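Local structure of cystalysin (Treponema denticola, 1C7N) at residues Ser172-Lys183 against His206-Thr217. The protein is a pyridoxal-5'-phosphate-binding enzyme of the aminotransferase class I and II family, found here as an assembly of two chains. Residues are numbered along the deposited sequence; the frame is centred on the assembly and turned at random.
Sequences SPHNPVGRVWKK and HFDLIMPGYEHT. With PLP (pyridoxal-5'-phosphate), chain I.
Pro173 and Val180 pack against His206, Ile210 and His216 in a buried loop-to-loop contact, where the chain leaves the neighbouring parallel strands 165-171 and 199-203. Pro173, after a cis peptide bond, lays its ring against the other loop, CD 3.4 Å from the carbonyl carbon of His206; a compact ring suits so close an approach to backbone. CD1 of Ile210 reaches both Pro173 CG and Val180 CG2, 3.7 Å from each, so one methyl group bridges the proline ring and the valine. In this PLP-dependent aminotransferase fold, such loops at the carboxyl ends of the parallel strands line the cofactor pocket: Asn175 and His206 belong to it, amide and imidazole planes nearly perpendicular (89°), and Asn175 ND2 appears to donate to O3 of pyridoxal-5'-phosphate, an atom less surely placed. A chi1 of 179° swings the His216 ring away from its backbone N, and NE2 donates to Ser172 O at 3.2 Å, from above the carbonyl plane and bent (144°). Phe207 CB covers one face of that imidazole. One water joins Ser172 OG to Thr217 O, another Trp181 O to Thr217 N. The long, exposed Lys183 chain bends at its last torsion, bringing NZ to Thr217 OG1 at 2.7 Å.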
# COMPACT_ATOMS: atom_id res chain seq x y z
N SER A 172 -5.09 20.36 -9.54
CA SER A 172 -6.36 21.08 -9.53
C SER A 172 -7.40 20.52 -8.56
O SER A 172 -7.92 19.42 -8.79
CB SER A 172 -6.93 21.08 -10.95
OG SER A 172 -8.26 21.57 -10.99
N PRO A 173 -7.73 21.25 -7.47
CA PRO A 173 -7.20 22.56 -7.07
C PRO A 173 -5.68 22.52 -6.96
O PRO A 173 -5.09 21.46 -6.73
CB PRO A 173 -7.87 22.80 -5.72
CG PRO A 173 -9.19 22.11 -5.89
CD PRO A 173 -8.78 20.81 -6.54
N HIS A 174 -5.05 23.69 -7.12
CA HIS A 174 -3.60 23.79 -7.08
C HIS A 174 -2.99 24.08 -5.71
O HIS A 174 -3.16 25.17 -5.15
CB HIS A 174 -3.15 24.88 -8.07
CG HIS A 174 -1.69 24.84 -8.39
ND1 HIS A 174 -1.20 24.35 -9.59
CD2 HIS A 174 -0.61 25.20 -7.66
CE1 HIS A 174 0.12 24.43 -9.58
NE2 HIS A 174 0.50 24.94 -8.43
N ASN A 175 -2.29 23.09 -5.17
CA ASN A 175 -1.59 23.17 -3.89
C ASN A 175 -0.24 23.75 -4.29
O ASN A 175 0.38 23.26 -5.23
CB ASN A 175 -1.43 21.75 -3.31
CG ASN A 175 -0.63 21.70 -2.01
OD1 ASN A 175 -0.05 22.69 -1.58
ND2 ASN A 175 -0.59 20.52 -1.39
N PRO A 176 0.28 24.74 -3.55
CA PRO A 176 -0.19 25.43 -2.34
C PRO A 176 -0.86 26.80 -2.46
O PRO A 176 -1.13 27.42 -1.43
CB PRO A 176 1.09 25.54 -1.54
CG PRO A 176 2.04 26.00 -2.62
CD PRO A 176 1.68 25.13 -3.83
N VAL A 177 -1.13 27.28 -3.66
CA VAL A 177 -1.75 28.60 -3.80
C VAL A 177 -3.27 28.63 -3.63
O VAL A 177 -3.88 29.71 -3.59
CB VAL A 177 -1.37 29.24 -5.15
CG1 VAL A 177 0.15 29.31 -5.26
CG2 VAL A 177 -1.97 28.45 -6.31
N GLY A 178 -3.89 27.46 -3.54
CA GLY A 178 -5.33 27.40 -3.35
C GLY A 178 -6.20 27.78 -4.54
O GLY A 178 -7.38 28.10 -4.36
N ARG A 179 -5.65 27.74 -5.75
CA ARG A 179 -6.42 28.07 -6.94
C ARG A 179 -7.36 26.95 -7.39
O ARG A 179 -6.98 25.77 -7.41
CB ARG A 179 -5.50 28.41 -8.12
CG ARG A 179 -5.00 29.86 -8.22
CD ARG A 179 -6.13 30.89 -8.19
NE ARG A 179 -7.26 30.54 -9.04
CZ ARG A 179 -7.33 30.77 -10.35
NH1 ARG A 179 -6.32 31.35 -10.99
NH2 ARG A 179 -8.41 30.40 -11.03
N VAL A 180 -8.58 27.33 -7.74
CA VAL A 180 -9.57 26.40 -8.28
C VAL A 180 -9.73 26.95 -9.69
O VAL A 180 -10.32 28.01 -9.88
CB VAL A 180 -10.91 26.45 -7.53
CG1 VAL A 180 -11.98 25.72 -8.34
CG2 VAL A 180 -10.77 25.79 -6.16
N TRP A 181 -9.18 26.24 -10.66
CA TRP A 181 -9.19 26.67 -12.05
C TRP A 181 -10.54 26.95 -12.70
O TRP A 181 -11.45 26.13 -12.65
CB TRP A 181 -8.40 25.67 -12.89
CG TRP A 181 -7.03 25.44 -12.33
CD1 TRP A 181 -6.55 24.29 -11.77
CD2 TRP A 181 -5.98 26.41 -12.21
NE1 TRP A 181 -5.27 24.48 -11.32
CE2 TRP A 181 -4.89 25.77 -11.58
CE3 TRP A 181 -5.85 27.76 -12.58
CZ2 TRP A 181 -3.69 26.43 -11.31
CZ3 TRP A 181 -4.65 28.42 -12.31
CH2 TRP A 181 -3.59 27.75 -11.68
N LYS A 182 -10.64 28.13 -13.32
CA LYS A 182 -11.88 28.52 -13.98
C LYS A 182 -12.06 27.76 -15.29
O LYS A 182 -11.09 27.27 -15.87
CB LYS A 182 -11.88 30.03 -14.24
CG LYS A 182 -12.11 30.87 -12.98
CD LYS A 182 -12.40 32.33 -13.32
CE LYS A 182 -11.15 33.19 -13.27
NZ LYS A 182 -10.66 33.36 -11.87
N LYS A 183 -13.30 27.67 -15.74
CA LYS A 183 -13.61 26.96 -16.98
C LYS A 183 -12.87 27.51 -18.20
O LYS A 183 -12.45 26.73 -19.06
CB LYS A 183 -15.12 26.97 -17.23
CG LYS A 183 -15.83 25.77 -16.59
CD LYS A 183 -17.34 25.95 -16.57
CE LYS A 183 -18.05 24.60 -16.42
NZ LYS A 183 -17.58 23.80 -15.26
N HIS A 206 -7.68 17.33 -4.13
CA HIS A 206 -8.35 18.35 -3.32
C HIS A 206 -9.68 18.79 -3.93
O HIS A 206 -10.24 19.80 -3.50
CB HIS A 206 -7.49 19.61 -3.19
CG HIS A 206 -6.20 19.42 -2.46
ND1 HIS A 206 -5.02 19.10 -3.10
CD2 HIS A 206 -5.89 19.57 -1.15
CE1 HIS A 206 -4.04 19.08 -2.21
NE2 HIS A 206 -4.54 19.35 -1.03
N PHE A 207 -10.22 18.06 -4.90
CA PHE A 207 -11.45 18.55 -5.51
C PHE A 207 -12.74 18.59 -4.69
O PHE A 207 -13.73 19.14 -5.16
CB PHE A 207 -11.68 17.91 -6.91
CG PHE A 207 -12.15 16.47 -6.89
CD1 PHE A 207 -12.46 15.83 -8.10
CD2 PHE A 207 -12.29 15.75 -5.71
CE1 PHE A 207 -12.89 14.50 -8.13
CE2 PHE A 207 -12.73 14.42 -5.73
CZ PHE A 207 -13.03 13.80 -6.94
N ASP A 208 -12.73 18.05 -3.47
CA ASP A 208 -13.92 18.11 -2.62
C ASP A 208 -13.78 19.24 -1.60
O ASP A 208 -14.73 19.56 -0.89
CB ASP A 208 -14.15 16.81 -1.84
CG ASP A 208 -14.36 15.62 -2.74
OD1 ASP A 208 -15.18 15.71 -3.68
OD2 ASP A 208 -13.71 14.58 -2.50
N LEU A 209 -12.58 19.81 -1.51
CA LEU A 209 -12.31 20.88 -0.55
C LEU A 209 -12.30 22.24 -1.23
O LEU A 209 -11.24 22.86 -1.42
CB LEU A 209 -10.97 20.61 0.15
CG LEU A 209 -10.97 19.32 0.99
CD1 LEU A 209 -9.55 18.85 1.26
CD2 LEU A 209 -11.71 19.56 2.29
N ILE A 210 -13.49 22.69 -1.60
CA ILE A 210 -13.68 23.97 -2.28
C ILE A 210 -14.35 24.98 -1.34
O ILE A 210 -15.30 24.64 -0.64
CB ILE A 210 -14.57 23.80 -3.53
CG1 ILE A 210 -14.05 22.65 -4.39
CG2 ILE A 210 -14.62 25.10 -4.33
CD1 ILE A 210 -12.63 22.84 -4.89
N MET A 211 -13.85 26.21 -1.33
CA MET A 211 -14.43 27.23 -0.47
C MET A 211 -15.73 27.73 -1.10
O MET A 211 -15.92 27.65 -2.32
CB MET A 211 -13.46 28.40 -0.28
CG MET A 211 -12.21 28.05 0.52
SD MET A 211 -12.59 27.37 2.15
CE MET A 211 -12.30 25.62 1.85
N PRO A 212 -16.66 28.25 -0.27
CA PRO A 212 -17.94 28.76 -0.75
C PRO A 212 -17.80 29.74 -1.92
O PRO A 212 -16.92 30.60 -1.92
CB PRO A 212 -18.52 29.44 0.49
CG PRO A 212 -18.01 28.56 1.59
CD PRO A 212 -16.57 28.37 1.19
N GLY A 213 -18.66 29.58 -2.92
CA GLY A 213 -18.62 30.45 -4.08
C GLY A 213 -17.87 29.89 -5.28
O GLY A 213 -18.23 30.17 -6.42
N TYR A 214 -16.84 29.10 -5.03
CA TYR A 214 -16.07 28.54 -6.13
C TYR A 214 -16.61 27.19 -6.58
O TYR A 214 -17.29 26.50 -5.83
CB TYR A 214 -14.60 28.44 -5.73
CG TYR A 214 -14.07 29.80 -5.34
CD1 TYR A 214 -14.07 30.22 -4.01
CD2 TYR A 214 -13.66 30.71 -6.32
CE1 TYR A 214 -13.69 31.52 -3.66
CE2 TYR A 214 -13.28 32.01 -5.98
CZ TYR A 214 -13.30 32.40 -4.66
OH TYR A 214 -12.94 33.69 -4.34
N GLU A 215 -16.31 26.85 -7.83
CA GLU A 215 -16.78 25.61 -8.44
C GLU A 215 -15.64 24.85 -9.11
O GLU A 215 -14.97 25.40 -9.99
CB GLU A 215 -17.84 25.91 -9.50
CG GLU A 215 -18.98 26.82 -9.07
CD GLU A 215 -19.94 26.16 -8.11
OE1 GLU A 215 -20.14 24.93 -8.22
OE2 GLU A 215 -20.50 26.87 -7.25
N HIS A 216 -15.44 23.60 -8.73
CA HIS A 216 -14.40 22.78 -9.34
C HIS A 216 -14.93 22.10 -10.60
O HIS A 216 -16.08 21.65 -10.64
CB HIS A 216 -13.89 21.72 -8.37
CG HIS A 216 -12.84 20.82 -8.95
ND1 HIS A 216 -13.14 19.71 -9.70
CD2 HIS A 216 -11.49 20.90 -8.92
CE1 HIS A 216 -12.02 19.14 -10.11
NE2 HIS A 216 -11.00 19.85 -9.65
N THR A 217 -14.09 22.04 -11.62
CA THR A 217 -14.45 21.40 -12.87
C THR A 217 -13.45 20.27 -13.12
O THR A 217 -12.26 20.53 -13.27
CB THR A 217 -14.37 22.38 -14.06
OG1 THR A 217 -15.30 23.45 -13.87
CG2 THR A 217 -14.67 21.66 -15.37
N1 PLP I . -1.33 15.42 -4.41
C2 PLP I . -1.40 16.68 -3.80
C2A PLP I . -1.44 17.86 -4.76
C3 PLP I . -1.51 16.69 -2.34
O3 PLP I . -1.45 17.92 -1.82
C4 PLP I . -1.60 15.47 -1.64
C4A PLP I . -1.81 15.43 -0.19
C5 PLP I . -1.55 14.19 -2.42
C6 PLP I . -1.40 14.20 -3.78
C5A PLP I . -2.02 12.94 -1.68
O4P PLP I . -1.24 11.81 -1.56
P PLP I . -2.03 10.59 -0.82
O1P PLP I . -0.93 9.68 -0.51
O2P PLP I . -3.00 9.99 -1.82
O3P PLP I . -2.72 11.07 0.38
O HOH W 1 -9.55 20.18 -12.86
O HOH W 2 -5.85 18.74 -6.26
O HOH W 3 -11.66 23.49 -11.53